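Local coordinates for tyrosine-protein phosphatase non-receptor type 18 (PDB 2OC3) that removes phosphate from phosphotyrosine in proteins, including autophosphorylated tyrosine kinases, through the catalytic domain that this chain holds, at residues A[31-36]-A[287-292]; A[103-108]-A[246-251]; A[122-127]-A[159-164]; A[135-140]-A[145-150]. All blocks are in the same frame, centred on the assembly; numbering follows the deposited sequence.

Contact 1 (A[31-36]-A[287-292]); sequences AGEFSD and FLYHTV
Glu-33 and Tyr-289 meet in a single polar contact at the protein surface, where helix 29-47 near the start of the chain approaches helix 282-296 near its end. The phenol OH of Tyr-289 donates a very short hydrogen bond to OE2 of Glu-33, 2.5 Å away. The two side chains cross at about a right angle. OE2 reaches the ring at its edge, near the ring plane, and also lies 3.3 Å from CE1 of Tyr-289, while the carboxylate is turned 59° from that plane. Glu-33 places CG anti to its own N (chi1 -157°) and stays extended beyond it, which carries the carboxylate out to the phenol of Tyr-289. OE2 has a second partner in the hydroxyl of Tyr-285, one turn earlier on helix 282-296, whose ring packs edge-to-face with that of Tyr-289. One carboxylate oxygen is thus gripped by two phenols of the same helix. Helix 264-272 touches both side chains, Phe-265 meeting Glu-33 and Leu-264 meeting Tyr-289. The result is a polar helix-to-helix link that ties helix 29-47, at the N-terminal end of the classical tyrosine phosphatase domain, to its last helix, 282-296, away from the substrate site.

Contact 2 (A[103-108]-A[246-251]); sequences LAYIAT and VDYVRQ
Tyr-105 reaches from its strand to helix 238-254 and donates its OH hydrogen to OD2 of Asp-247 over 2.6 Å. The carboxylate takes this bond on the anti lone pair of OD2, at the edge of the ring and nearly perpendicular to it, the planes standing 84° apart. The same hydroxyl lies 3.7 Å from CB of Tyr-248, whereas its approach to the backbone N of Tyr-248 has too poor an angle to count as a bond. Asp-247 holds CG anti to its N (chi1 180°), which turns the carboxylate out toward the strand. OD2 also forms a salt bridge with Arg-219 of helix 209-222, so a phenol and a guanidinium share one oxygen in a buried setting. On the strand side, Ala-104 and Tyr-105 both face Ile-96 in a classic beta bulge, and CB of Ala-104 sits 3.8 Å above one ring face of Tyr-105. A phenylalanine in place of Tyr-105 would probably leave OD2 with the arginine but without its phenol donor, so that strand and helix would lose their polar tie. Strand 103-108 runs between strands 93-97 and 229-232 of the central sheet, and helix 238-254 is flanked by helices 209-222 and 282-296.

Contact 3 (A[122-127]-A[159-164]); sequences LVWEFG and GLFCIT
The carbonyl oxygen of Trp-124, whose side chain meets Phe-161, is held by two donors: the backbone N of Gly-127 at 3.1 Å, and NH1 of Arg-189. That arginine also makes a cation-pi contact with the indole, so a single residue holds both the backbone and the ring of Trp-124. Across the contact the meeting is apolar. CE1 of Phe-161 comes within 3.8 Å of CB of Trp-124 and lies 4.1 Å from CG at the root of the indole. The edge of the phenyl ring is directed toward the indole face in an offset edge-to-face pair, with 5.9 Å between the centroids of the phenyl and five-membered rings and 63° between the planes. The helix ends here in a Schellman motif: Val-128 N returns to Val-123 O, the bond from Gly-127 closes the inner turn, and Gly-127 supplies the positive phi (67°). In the phosphatase fold this helix, 116-125, packs on the mixed central sheet, where Trp-124 meets the start of strand 161-170. Phe-161 has CG anti to its carbonyl carbon (chi1 -66°), and although its CB does not point straight at the helix, the far end of the ring comes close to it. Phe-184 of strand 175-184 stacks on Phe-161 and also meets Trp-124, and Val-182 of the same strand touches both side chains.

Contact 4 (A[135-140]-A[145-150]); sequences CREIEN and CERYWA
Glu-137 lies along segment 145-150, and its neighbours change gradually from the backbone of Cys-145 to Trp-149 and Arg-147. CB and CG are each 3.5 Å from the carbonyl O of Cys-145. CG also packs against CH2 of Trp-149 at 3.8 Å, and CD sits beside CB of Arg-147. At the tip, OE2 is 3.3 Å from CZ2 of Trp-149, with the carboxylate plane turned 84° from the indole. OE1 accepts from a water at 2.8 Å, and that water in turn accepts from NE of Arg-147. With an alanine in place of Glu-137 the water would probably be held from the arginine side alone, and the CZ2-CH2 end of the indole would lose its cover from this side chain. Arg-147 itself lays CG over the centre of one face of the Trp-149 ring and donates from NH1, in the carbonyl plane, to Trp-149 O at 2.9 Å. At the base of the hairpin formed by strands 138-139 and 142-143, Cys-145 N donates to Glu-137 O at 3.2 Å. The region corresponds to the E loop of classical tyrosine phosphatases: Glu-139 accepts from Arg-136 N and salt-bridges Arg-239, a substrate-binding residue by similarity. OE1 of Glu-137 and NE of Arg-147 are 4.8 Å apart, so these opposite charges communicate through one shared water, which probably moderates their attraction.

In the fold
Contacts 2 and 3 are buried and contact 4 partly so, whereas contact 1 lies at the surface. Contacts 1 and 2 both rest on a phenol donating to a carboxylate, but one joins helix to helix and the other sheet to helix; their helices touch where Leu-288 and Thr-291 pack on Val-246. Contact 3, wholly apolar across its segments and built on an aromatic pair, meets contact 2 through Ile-106 against Leu-122 and Phe-126, and contact 4 where Ala-150 packs beside Ile-163 and Thr-164. Contact 4 differs in using backbone, water and mixed side-chain contacts across the base of a short hairpin, and it comes nearest Cys-233, the predicted phosphocysteine residue, the side chain of Cys-135 being about 4 Å from that of Cys-233. Contacts 2, 3 and 4 are all nested within the long chain loop that contact 1 closes.

Contact 1 (A[31-36]-A[287-292])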
loop_
_atom_site.group_PDB
_atom_site.type_symbol
_atom_site.label_atom_id
_atom_site.label_comp_id
_atom_site.label_asym_id
_atom_site.label_seq_id
_atom_site.Cartn_x
_atom_site.Cartn_y
_atom_site.Cartn_z
ATOM N N ALA A 31 -3.324 -21.302 -10.067
ATOM C CA ALA A 31 -1.882 -21.571 -9.962
ATOM C C ALA A 31 -1.176 -21.228 -11.268
ATOM O O ALA A 31 -0.151 -20.527 -11.278
ATOM C CB ALA A 31 -1.635 -23.031 -9.602
ATOM N N GLY A 32 -1.715 -21.717 -12.379
ATOM C CA GLY A 32 -1.190 -21.405 -13.704
ATOM C C GLY A 32 -1.236 -19.929 -14.047
ATOM O O GLY A 32 -0.297 -19.375 -14.604
ATOM N N GLU A 33 -2.343 -19.287 -13.698
ATOM C CA GLU A 33 -2.515 -17.875 -13.949
ATOM C C GLU A 33 -1.479 -17.061 -13.170
ATOM O O GLU A 33 -0.903 -16.131 -13.736
ATOM C CB GLU A 33 -3.925 -17.458 -13.533
ATOM C CG GLU A 33 -4.409 -16.258 -14.175
ATOM C CD GLU A 33 -5.894 -16.056 -13.943
ATOM O OE1 GLU A 33 -6.731 -16.822 -14.463
ATOM O OE2 GLU A 33 -6.216 -15.111 -13.230
ATOM N N PHE A 34 -1.272 -17.392 -11.891
ATOM C CA PHE A 34 -0.236 -16.678 -11.123
ATOM C C PHE A 34 1.162 -16.971 -11.680
ATOM O O PHE A 34 2.024 -16.080 -11.717
ATOM C CB PHE A 34 -0.290 -16.938 -9.619
ATOM C CG PHE A 34 0.557 -15.957 -8.822
ATOM C CD1 PHE A 34 0.250 -14.616 -8.861
ATOM C CD2 PHE A 34 1.666 -16.362 -8.133
ATOM C CE1 PHE A 34 1.031 -13.674 -8.187
ATOM C CE2 PHE A 34 2.473 -15.406 -7.457
ATOM C CZ PHE A 34 2.122 -14.100 -7.477
ATOM N N SER A 35 1.393 -18.200 -12.140
ATOM C CA SER A 35 2.702 -18.508 -12.708
ATOM C C SER A 35 2.901 -17.648 -13.961
ATOM O O SER A 35 4.007 -17.120 -14.203
ATOM C CB SER A 35 2.788 -20.002 -13.012
ATOM O OG SER A 35 4.024 -20.328 -13.604
ATOM N N ASP A 36 1.835 -17.414 -14.739
ATOM C CA ASP A 36 1.921 -16.558 -15.918
ATOM C C ASP A 36 2.183 -15.095 -15.551
ATOM O O ASP A 36 2.913 -14.386 -16.241
ATOM C CB ASP A 36 0.648 -16.669 -16.765
ATOM C CG ASP A 36 0.524 -18.009 -17.478
ATOM O OD1 ASP A 36 1.540 -18.741 -17.627
ATOM O OD2 ASP A 36 -0.613 -18.327 -17.886
ATOM N N PHE A 287 -6.383 -15.429 -2.654
ATOM C CA PHE A 287 -7.132 -14.592 -1.691
ATOM C C PHE A 287 -7.779 -13.383 -2.386
ATOM O O PHE A 287 -8.955 -13.018 -2.114
ATOM C CB PHE A 287 -6.206 -14.150 -0.595
ATOM C CG PHE A 287 -6.861 -13.332 0.496
ATOM C CD1 PHE A 287 -7.824 -13.880 1.318
ATOM C CD2 PHE A 287 -6.414 -12.054 0.776
ATOM C CE1 PHE A 287 -8.358 -13.128 2.345
ATOM C CE2 PHE A 287 -6.952 -11.321 1.822
ATOM C CZ PHE A 287 -7.924 -11.868 2.586
ATOM N N LEU A 288 -7.034 -12.761 -3.298
ATOM C CA LEU A 288 -7.544 -11.652 -4.066
ATOM C C LEU A 288 -8.738 -12.109 -4.923
ATOM O O LEU A 288 -9.772 -11.423 -4.984
ATOM C CB LEU A 288 -6.374 -11.096 -4.913
ATOM C CG LEU A 288 -6.691 -9.995 -5.902
ATOM C CD1 LEU A 288 -7.161 -8.687 -5.173
ATOM C CD2 LEU A 288 -5.448 -9.751 -6.777
ATOM N N TYR A 289 -8.625 -13.247 -5.605
ATOM C CA TYR A 289 -9.743 -13.839 -6.312
ATOM C C TYR A 289 -10.963 -14.072 -5.444
ATOM O O TYR A 289 -12.057 -13.726 -5.840
ATOM C CB TYR A 289 -9.351 -15.143 -7.036
ATOM C CG TYR A 289 -9.164 -14.973 -8.525
ATOM C CD1 TYR A 289 -7.915 -14.659 -9.043
ATOM C CD2 TYR A 289 -10.228 -15.084 -9.406
ATOM C CE1 TYR A 289 -7.721 -14.480 -10.389
ATOM C CE2 TYR A 289 -10.037 -14.930 -10.798
ATOM C CZ TYR A 289 -8.768 -14.616 -11.267
ATOM O OH TYR A 289 -8.504 -14.430 -12.606
ATOM N N HIS A 290 -10.758 -14.606 -4.247
ATOM C CA HIS A 290 -11.839 -14.853 -3.299
ATOM C C HIS A 290 -12.542 -13.532 -2.941
ATOM O O HIS A 290 -13.791 -13.436 -2.907
ATOM C CB HIS A 290 -11.260 -15.487 -2.032
ATOM C CG HIS A 290 -12.272 -15.977 -1.039
ATOM N ND1 HIS A 290 -13.636 -15.836 -1.195
ATOM C CD2 HIS A 290 -12.094 -16.611 0.142
ATOM C CE1 HIS A 290 -14.253 -16.377 -0.157
ATOM N NE2 HIS A 290 -13.341 -16.852 0.671
ATOM N N THR A 291 -11.737 -12.498 -2.692
ATOM C CA THR A 291 -12.227 -11.182 -2.303
ATOM C C THR A 291 -13.055 -10.560 -3.417
ATOM O O THR A 291 -14.150 -10.025 -3.165
ATOM C CB THR A 291 -11.068 -10.232 -1.919
ATOM O OG1 THR A 291 -10.250 -10.846 -0.901
ATOM C CG2 THR A 291 -11.600 -8.911 -1.407
ATOM N N VAL A 292 -12.546 -10.624 -4.646
ATOM C CA VAL A 292 -13.234 -10.031 -5.785
ATOM C C VAL A 292 -14.551 -10.782 -6.075
ATOM O O VAL A 292 -15.575 -10.139 -6.307
ATOM C CB VAL A 292 -12.295 -9.960 -7.017
ATOM C CG1 VAL A 292 -13.066 -9.579 -8.266
ATOM C CG2 VAL A 292 -11.151 -8.942 -6.739
#

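Contact 2 (A[103-108]-A[246-251])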
loop_
_atom_site.group_PDB
_atom_site.type_symbol
_atom_site.label_atom_id
_atom_site.label_comp_id
_atom_site.label_asym_id
_atom_site.label_seq_id
_atom_site.Cartn_x
_atom_site.Cartn_y
_atom_site.Cartn_z
ATOM N N LEU A 103 -2.674 9.266 -10.044
ATOM C CA LEU A 103 -1.824 8.602 -9.044
ATOM C C LEU A 103 -2.604 8.364 -7.741
ATOM O O LEU A 103 -2.598 9.196 -6.837
ATOM C CB LEU A 103 -0.584 9.440 -8.800
ATOM C CG LEU A 103 0.254 9.749 -10.043
ATOM C CD1 LEU A 103 1.398 10.703 -9.672
ATOM C CD2 LEU A 103 0.757 8.471 -10.673
ATOM N N ALA A 104 -3.259 7.221 -7.680
ATOM C CA ALA A 104 -4.278 6.936 -6.700
ATOM C C ALA A 104 -3.745 6.262 -5.439
ATOM O O ALA A 104 -4.389 6.345 -4.376
ATOM C CB ALA A 104 -5.377 6.084 -7.322
ATOM N N TYR A 105 -2.590 5.614 -5.540
ATOM C CA TYR A 105 -1.955 4.949 -4.400
ATOM C C TYR A 105 -0.509 5.303 -4.335
ATOM O O TYR A 105 0.188 5.430 -5.349
ATOM C CB TYR A 105 -2.055 3.434 -4.530
ATOM C CG TYR A 105 -3.427 2.953 -4.930
ATOM C CD1 TYR A 105 -4.436 2.830 -3.990
ATOM C CD2 TYR A 105 -3.730 2.700 -6.263
ATOM C CE1 TYR A 105 -5.711 2.460 -4.369
ATOM C CE2 TYR A 105 -5.004 2.304 -6.660
ATOM C CZ TYR A 105 -6.007 2.203 -5.716
ATOM O OH TYR A 105 -7.287 1.846 -6.165
ATOM N N ILE A 106 0.002 5.346 -3.102
ATOM C CA ILE A 106 1.447 5.305 -2.865
ATOM C C ILE A 106 1.690 4.025 -2.113
ATOM O O ILE A 106 1.114 3.871 -1.021
ATOM C CB ILE A 106 1.955 6.466 -2.019
ATOM C CG1 ILE A 106 1.803 7.746 -2.819
ATOM C CG2 ILE A 106 3.467 6.190 -1.649
ATOM C CD1 ILE A 106 2.118 9.016 -2.096
ATOM N N ALA A 107 2.445 3.100 -2.693
ATOM C CA ALA A 107 2.816 1.798 -2.090
ATOM C C ALA A 107 4.223 1.952 -1.562
ATOM O O ALA A 107 5.148 2.235 -2.305
ATOM C CB ALA A 107 2.765 0.701 -3.151
ATOM N N THR A 108 4.409 1.800 -0.265
ATOM C CA THR A 108 5.711 2.039 0.331
ATOM C C THR A 108 6.018 0.975 1.390
ATOM O O THR A 108 5.157 0.149 1.725
ATOM C CB THR A 108 5.794 3.508 0.871
ATOM O OG1 THR A 108 7.139 3.893 1.266
ATOM C CG2 THR A 108 4.867 3.748 2.082
ATOM N N VAL A 246 -7.616 -4.721 -4.484
ATOM C CA VAL A 246 -8.987 -4.835 -4.013
ATOM C C VAL A 246 -9.681 -3.471 -4.145
ATOM O O VAL A 246 -10.829 -3.356 -4.611
ATOM C CB VAL A 246 -9.017 -5.340 -2.551
ATOM C CG1 VAL A 246 -10.438 -5.172 -1.919
ATOM C CG2 VAL A 246 -8.519 -6.768 -2.468
ATOM N N ASP A 247 -8.988 -2.415 -3.757
ATOM C CA ASP A 247 -9.582 -1.092 -3.852
ATOM C C ASP A 247 -9.798 -0.700 -5.293
ATOM O O ASP A 247 -10.839 -0.109 -5.607
ATOM C CB ASP A 247 -8.716 -0.012 -3.213
ATOM C CG ASP A 247 -9.348 1.350 -3.329
ATOM O OD1 ASP A 247 -10.272 1.620 -2.530
ATOM O OD2 ASP A 247 -8.937 2.136 -4.189
ATOM N N TYR A 248 -8.814 -0.933 -6.165
ATOM C CA TYR A 248 -8.962 -0.635 -7.601
ATOM C C TYR A 248 -10.220 -1.323 -8.177
ATOM O O TYR A 248 -11.059 -0.687 -8.863
ATOM C CB TYR A 248 -7.692 -1.077 -8.322
ATOM C CG TYR A 248 -7.616 -0.741 -9.800
ATOM C CD1 TYR A 248 -6.832 0.320 -10.241
ATOM C CD2 TYR A 248 -8.228 -1.558 -10.747
ATOM C CE1 TYR A 248 -6.718 0.609 -11.603
ATOM C CE2 TYR A 248 -8.119 -1.271 -12.104
ATOM C CZ TYR A 248 -7.373 -0.184 -12.505
ATOM O OH TYR A 248 -7.217 0.121 -13.851
ATOM N N VAL A 249 -10.349 -2.623 -7.927
ATOM C CA VAL A 249 -11.489 -3.387 -8.446
ATOM C C VAL A 249 -12.794 -2.887 -7.826
ATOM O O VAL A 249 -13.829 -2.774 -8.518
ATOM C CB VAL A 249 -11.287 -4.891 -8.298
ATOM C CG1 VAL A 249 -12.535 -5.660 -8.813
ATOM C CG2 VAL A 249 -10.026 -5.319 -9.042
ATOM N N ARG A 250 -12.775 -2.540 -6.551
ATOM C CA ARG A 250 -13.980 -2.027 -5.912
ATOM C C ARG A 250 -14.369 -0.687 -6.503
ATOM O O ARG A 250 -15.561 -0.414 -6.644
ATOM C CB ARG A 250 -13.758 -1.898 -4.414
ATOM C CG ARG A 250 -14.996 -1.498 -3.630
ATOM C CD ARG A 250 -14.802 -1.704 -2.148
ATOM N NE ARG A 250 -15.974 -1.204 -1.417
ATOM C CZ ARG A 250 -16.139 0.064 -1.063
ATOM N NH1 ARG A 250 -15.242 1.000 -1.286
ATOM N NH2 ARG A 250 -17.254 0.415 -0.411
ATOM N N GLN A 251 -13.418 0.164 -6.843
ATOM C CA GLN A 251 -13.738 1.434 -7.468
ATOM C C GLN A 251 -14.364 1.200 -8.841
ATOM O O GLN A 251 -15.341 1.893 -9.190
ATOM C CB GLN A 251 -12.520 2.313 -7.568
ATOM C CG GLN A 251 -12.034 2.787 -6.192
ATOM C CD GLN A 251 -13.106 3.552 -5.415
ATOM O OE1 GLN A 251 -13.876 2.996 -4.612
ATOM N NE2 GLN A 251 -13.140 4.846 -5.659
#

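Contact 3 (A[122-127]-A[159-164])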
loop_
_atom_site.group_PDB
_atom_site.type_symbol
_atom_site.label_atom_id
_atom_site.label_comp_id
_atom_site.label_asym_id
_atom_site.label_seq_id
_atom_site.Cartn_x
_atom_site.Cartn_y
_atom_site.Cartn_z
ATOM N N LEU A 122 6.487 12.164 3.066
ATOM C CA LEU A 122 5.653 11.577 2.010
ATOM C C LEU A 122 4.185 11.881 2.305
ATOM O O LEU A 122 3.483 12.438 1.454
ATOM C CB LEU A 122 5.906 10.059 1.895
ATOM C CG LEU A 122 5.106 9.237 0.887
ATOM C CD1 LEU A 122 5.828 7.904 0.649
ATOM C CD2 LEU A 122 3.702 8.932 1.369
ATOM N N VAL A 123 3.734 11.530 3.519
ATOM C CA VAL A 123 2.332 11.715 3.869
ATOM C C VAL A 123 1.957 13.210 3.741
ATOM O O VAL A 123 0.913 13.565 3.190
ATOM C CB VAL A 123 2.091 11.182 5.286
ATOM C CG1 VAL A 123 0.720 11.637 5.805
ATOM C CG2 VAL A 123 2.245 9.666 5.301
ATOM N N TRP A 124 2.822 14.087 4.239
ATOM C CA TRP A 124 2.497 15.529 4.220
ATOM C C TRP A 124 2.512 16.097 2.793
ATOM O O TRP A 124 1.609 16.789 2.328
ATOM C CB TRP A 124 3.514 16.261 5.077
ATOM C CG TRP A 124 3.090 17.675 5.403
ATOM C CD1 TRP A 124 3.351 18.801 4.669
ATOM C CD2 TRP A 124 2.251 18.087 6.490
ATOM N NE1 TRP A 124 2.745 19.886 5.237
ATOM C CE2 TRP A 124 2.101 19.493 6.377
ATOM C CE3 TRP A 124 1.654 17.428 7.561
ATOM C CZ2 TRP A 124 1.329 20.226 7.268
ATOM C CZ3 TRP A 124 0.908 18.183 8.459
ATOM C CH2 TRP A 124 0.758 19.560 8.294
ATOM N N GLU A 125 3.589 15.810 2.084
ATOM C CA GLU A 125 3.788 16.421 0.753
ATOM C C GLU A 125 2.638 16.113 -0.200
ATOM O O GLU A 125 2.187 17.001 -0.951
ATOM C CB GLU A 125 5.108 15.952 0.124
ATOM C CG GLU A 125 5.306 16.495 -1.302
ATOM C CD GLU A 125 6.729 16.361 -1.830
ATOM O OE1 GLU A 125 7.630 15.884 -1.103
ATOM O OE2 GLU A 125 6.901 16.780 -3.008
ATOM N N PHE A 126 2.155 14.871 -0.189
ATOM C CA PHE A 126 1.107 14.446 -1.101
ATOM C C PHE A 126 -0.311 14.568 -0.527
ATOM O O PHE A 126 -1.267 14.191 -1.201
ATOM C CB PHE A 126 1.461 13.045 -1.666
ATOM C CG PHE A 126 2.785 13.060 -2.377
ATOM C CD1 PHE A 126 2.884 13.661 -3.610
ATOM C CD2 PHE A 126 3.924 12.588 -1.800
ATOM C CE1 PHE A 126 4.103 13.738 -4.258
ATOM C CE2 PHE A 126 5.127 12.653 -2.450
ATOM C CZ PHE A 126 5.207 13.246 -3.673
ATOM N N GLY A 127 -0.434 15.157 0.669
ATOM C CA GLY A 127 -1.764 15.431 1.222
ATOM C C GLY A 127 -2.578 14.231 1.583
ATOM O O GLY A 127 -3.819 14.251 1.557
ATOM N N GLY A 159 11.586 14.412 13.864
ATOM C CA GLY A 159 12.058 15.605 13.219
ATOM C C GLY A 159 11.102 16.744 13.522
ATOM O O GLY A 159 10.686 16.947 14.672
ATOM N N LEU A 160 10.716 17.434 12.460
ATOM C CA LEU A 160 9.831 18.568 12.542
ATOM C C LEU A 160 8.316 18.214 12.625
ATOM O O LEU A 160 7.495 19.126 12.652
ATOM C CB LEU A 160 10.074 19.464 11.326
ATOM C CG LEU A 160 11.450 20.133 11.199
ATOM C CD1 LEU A 160 11.503 20.898 9.872
ATOM C CD2 LEU A 160 11.711 21.065 12.382
ATOM N N PHE A 161 7.977 16.928 12.692
ATOM C CA PHE A 161 6.585 16.451 12.810
ATOM C C PHE A 161 6.250 16.058 14.235
ATOM O O PHE A 161 7.018 15.358 14.862
ATOM C CB PHE A 161 6.349 15.251 11.895
ATOM C CG PHE A 161 6.438 15.567 10.457
ATOM C CD1 PHE A 161 5.333 15.980 9.746
ATOM C CD2 PHE A 161 7.646 15.485 9.800
ATOM C CE1 PHE A 161 5.458 16.312 8.396
ATOM C CE2 PHE A 161 7.745 15.774 8.432
ATOM C CZ PHE A 161 6.654 16.203 7.757
ATOM N N CYS A 162 5.081 16.475 14.723
ATOM C CA CYS A 162 4.568 16.087 16.004
ATOM C C CYS A 162 3.268 15.346 15.734
ATOM O O CYS A 162 2.334 15.930 15.152
ATOM C CB CYS A 162 4.348 17.319 16.882
ATOM S SG CYS A 162 3.658 16.872 18.485
ATOM N N ILE A 163 3.250 14.065 16.087
ATOM C CA ILE A 163 2.096 13.212 15.892
ATOM C C ILE A 163 1.390 13.010 17.231
ATOM O O ILE A 163 2.031 12.639 18.211
ATOM C CB ILE A 163 2.504 11.813 15.326
ATOM C CG1 ILE A 163 3.601 11.955 14.254
ATOM C CG2 ILE A 163 1.257 11.033 14.829
ATOM C CD1 ILE A 163 3.166 12.715 13.037
ATOM N N THR A 164 0.085 13.288 17.256
ATOM C CA THR A 164 -0.746 13.121 18.448
ATOM C C THR A 164 -1.881 12.155 18.182
ATOM O O THR A 164 -2.496 12.198 17.141
ATOM C CB THR A 164 -1.323 14.475 18.868
ATOM O OG1 THR A 164 -0.246 15.384 19.140
ATOM C CG2 THR A 164 -2.169 14.359 20.100
#

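Contact 4 (A[135-140]-A[145-150])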
loop_
_atom_site.group_PDB
_atom_site.type_symbol
_atom_site.label_atom_id
_atom_site.label_comp_id
_atom_site.label_asym_id
_atom_site.label_seq_id
_atom_site.Cartn_x
_atom_site.Cartn_y
_atom_site.Cartn_z
ATOM N N CYS A 135 0.500 -4.811 8.255
ATOM C CA CYS A 135 1.416 -5.641 9.019
ATOM C C CYS A 135 1.384 -5.147 10.458
ATOM O O CYS A 135 0.774 -4.138 10.783
ATOM C CB CYS A 135 2.839 -5.592 8.446
ATOM S SG CYS A 135 3.744 -4.084 8.677
ATOM N N ARG A 136 2.042 -5.912 11.325
ATOM C CA ARG A 136 2.287 -5.478 12.710
ATOM C C ARG A 136 3.713 -4.962 12.830
ATOM O O ARG A 136 4.560 -5.298 12.007
ATOM C CB ARG A 136 2.111 -6.643 13.666
ATOM C CG ARG A 136 0.656 -7.103 13.830
ATOM C CD ARG A 136 0.580 -8.438 14.533
ATOM N NE ARG A 136 1.117 -9.527 13.738
ATOM C CZ ARG A 136 1.816 -10.564 14.177
ATOM N NH1 ARG A 136 2.139 -10.658 15.467
ATOM N NH2 ARG A 136 2.243 -11.460 13.281
ATOM N N GLU A 137 4.008 -4.259 13.926
ATOM C CA GLU A 137 5.385 -3.815 14.200
ATOM C C GLU A 137 6.380 -4.973 14.245
ATOM O O GLU A 137 7.470 -4.894 13.714
ATOM C CB GLU A 137 5.434 -3.070 15.518
ATOM C CG GLU A 137 4.893 -1.700 15.478
ATOM C CD GLU A 137 4.716 -1.191 16.885
ATOM O OE1 GLU A 137 5.751 -0.993 17.550
ATOM O OE2 GLU A 137 3.546 -1.112 17.318
ATOM N N ILE A 138 5.985 -6.045 14.933
ATOM C CA ILE A 138 6.786 -7.269 15.093
ATOM C C ILE A 138 5.922 -8.435 14.676
ATOM O O ILE A 138 4.756 -8.508 15.089
ATOM C CB ILE A 138 7.206 -7.483 16.567
ATOM C CG1 ILE A 138 8.107 -6.320 17.013
ATOM C CG2 ILE A 138 7.950 -8.793 16.715
ATOM C CD1 ILE A 138 8.358 -6.296 18.530
ATOM N N GLU A 139 6.440 -9.287 13.821
ATOM C CA GLU A 139 5.725 -10.474 13.389
ATOM C C GLU A 139 6.610 -11.680 13.589
ATOM O O GLU A 139 7.717 -11.724 13.046
ATOM C CB GLU A 139 5.320 -10.339 11.931
ATOM C CG GLU A 139 4.391 -9.173 11.629
ATOM C CD GLU A 139 3.870 -9.165 10.222
ATOM O OE1 GLU A 139 4.474 -9.818 9.314
ATOM O OE2 GLU A 139 2.825 -8.478 10.015
ATOM N N ASN A 140 6.113 -12.630 14.392
ATOM C CA ASN A 140 6.820 -13.889 14.634
ATOM C C ASN A 140 8.281 -13.666 15.012
ATOM O O ASN A 140 9.193 -14.311 14.478
ATOM C CB ASN A 140 6.673 -14.794 13.415
ATOM C CG ASN A 140 6.833 -16.280 13.741
ATOM O OD1 ASN A 140 6.717 -16.705 14.894
ATOM N ND2 ASN A 140 7.110 -17.070 12.707
ATOM N N CYS A 145 8.122 -3.255 11.076
ATOM C CA CYS A 145 7.805 -1.856 10.866
ATOM C C CYS A 145 8.031 -1.088 12.135
ATOM O O CYS A 145 7.561 -1.549 13.194
ATOM C CB CYS A 145 6.332 -1.730 10.457
ATOM S SG CYS A 145 5.784 -0.065 9.962
ATOM N N GLU A 146 8.644 0.096 12.036
ATOM C CA GLU A 146 8.679 0.985 13.187
ATOM C C GLU A 146 7.337 1.645 13.463
ATOM O O GLU A 146 6.602 2.001 12.525
ATOM C CB GLU A 146 9.761 2.037 13.016
ATOM C CG GLU A 146 11.132 1.449 12.977
ATOM C CD GLU A 146 11.499 0.711 14.265
ATOM O OE1 GLU A 146 11.387 1.341 15.342
ATOM O OE2 GLU A 146 11.811 -0.482 14.199
ATOM N N ARG A 147 7.029 1.870 14.733
ATOM C CA ARG A 147 5.844 2.624 15.106
ATOM C C ARG A 147 6.074 4.073 14.696
ATOM O O ARG A 147 7.036 4.732 15.142
ATOM C CB ARG A 147 5.583 2.539 16.607
ATOM C CG ARG A 147 4.479 3.469 17.022
ATOM C CD ARG A 147 3.960 3.145 18.392
ATOM N NE ARG A 147 4.961 3.334 19.439
ATOM C CZ ARG A 147 5.259 4.508 19.998
ATOM N NH1 ARG A 147 4.696 5.646 19.585
ATOM N NH2 ARG A 147 6.173 4.565 20.977
ATOM N N TYR A 148 5.173 4.584 13.865
ATOM C CA TYR A 148 5.191 5.972 13.427
ATOM C C TYR A 148 4.022 6.781 13.921
ATOM O O TYR A 148 3.935 7.980 13.626
ATOM C CB TYR A 148 5.262 6.008 11.918
ATOM C CG TYR A 148 4.150 5.233 11.223
ATOM C CD1 TYR A 148 2.881 5.809 11.017
ATOM C CD2 TYR A 148 4.381 3.954 10.700
ATOM C CE1 TYR A 148 1.871 5.147 10.381
ATOM C CE2 TYR A 148 3.328 3.252 10.062
ATOM C CZ TYR A 148 2.091 3.872 9.880
ATOM O OH TYR A 148 1.091 3.241 9.202
ATOM N N TRP A 149 3.108 6.134 14.630
ATOM C CA TRP A 149 1.922 6.759 15.234
ATOM C C TRP A 149 2.179 6.967 16.726
ATOM O O TRP A 149 3.050 6.326 17.327
ATOM C CB TRP A 149 0.691 5.891 14.993
ATOM C CG TRP A 149 0.793 4.520 15.565
ATOM C CD1 TRP A 149 0.399 4.133 16.794
ATOM C CD2 TRP A 149 1.363 3.339 14.934
ATOM N NE1 TRP A 149 0.688 2.812 16.999
ATOM C CE2 TRP A 149 1.284 2.300 15.874
ATOM C CE3 TRP A 149 1.933 3.063 13.679
ATOM C CZ2 TRP A 149 1.702 1.024 15.604
ATOM C CZ3 TRP A 149 2.389 1.779 13.427
ATOM C CH2 TRP A 149 2.297 0.780 14.393
ATOM N N ALA A 150 1.402 7.881 17.305
ATOM C CA ALA A 150 1.521 8.254 18.708
ATOM C C ALA A 150 0.678 7.319 19.533
ATOM O O ALA A 150 -0.225 6.641 19.031
ATOM C CB ALA A 150 1.070 9.687 18.911
HETATM O O HOH W 1 5.279 0.367 19.909
#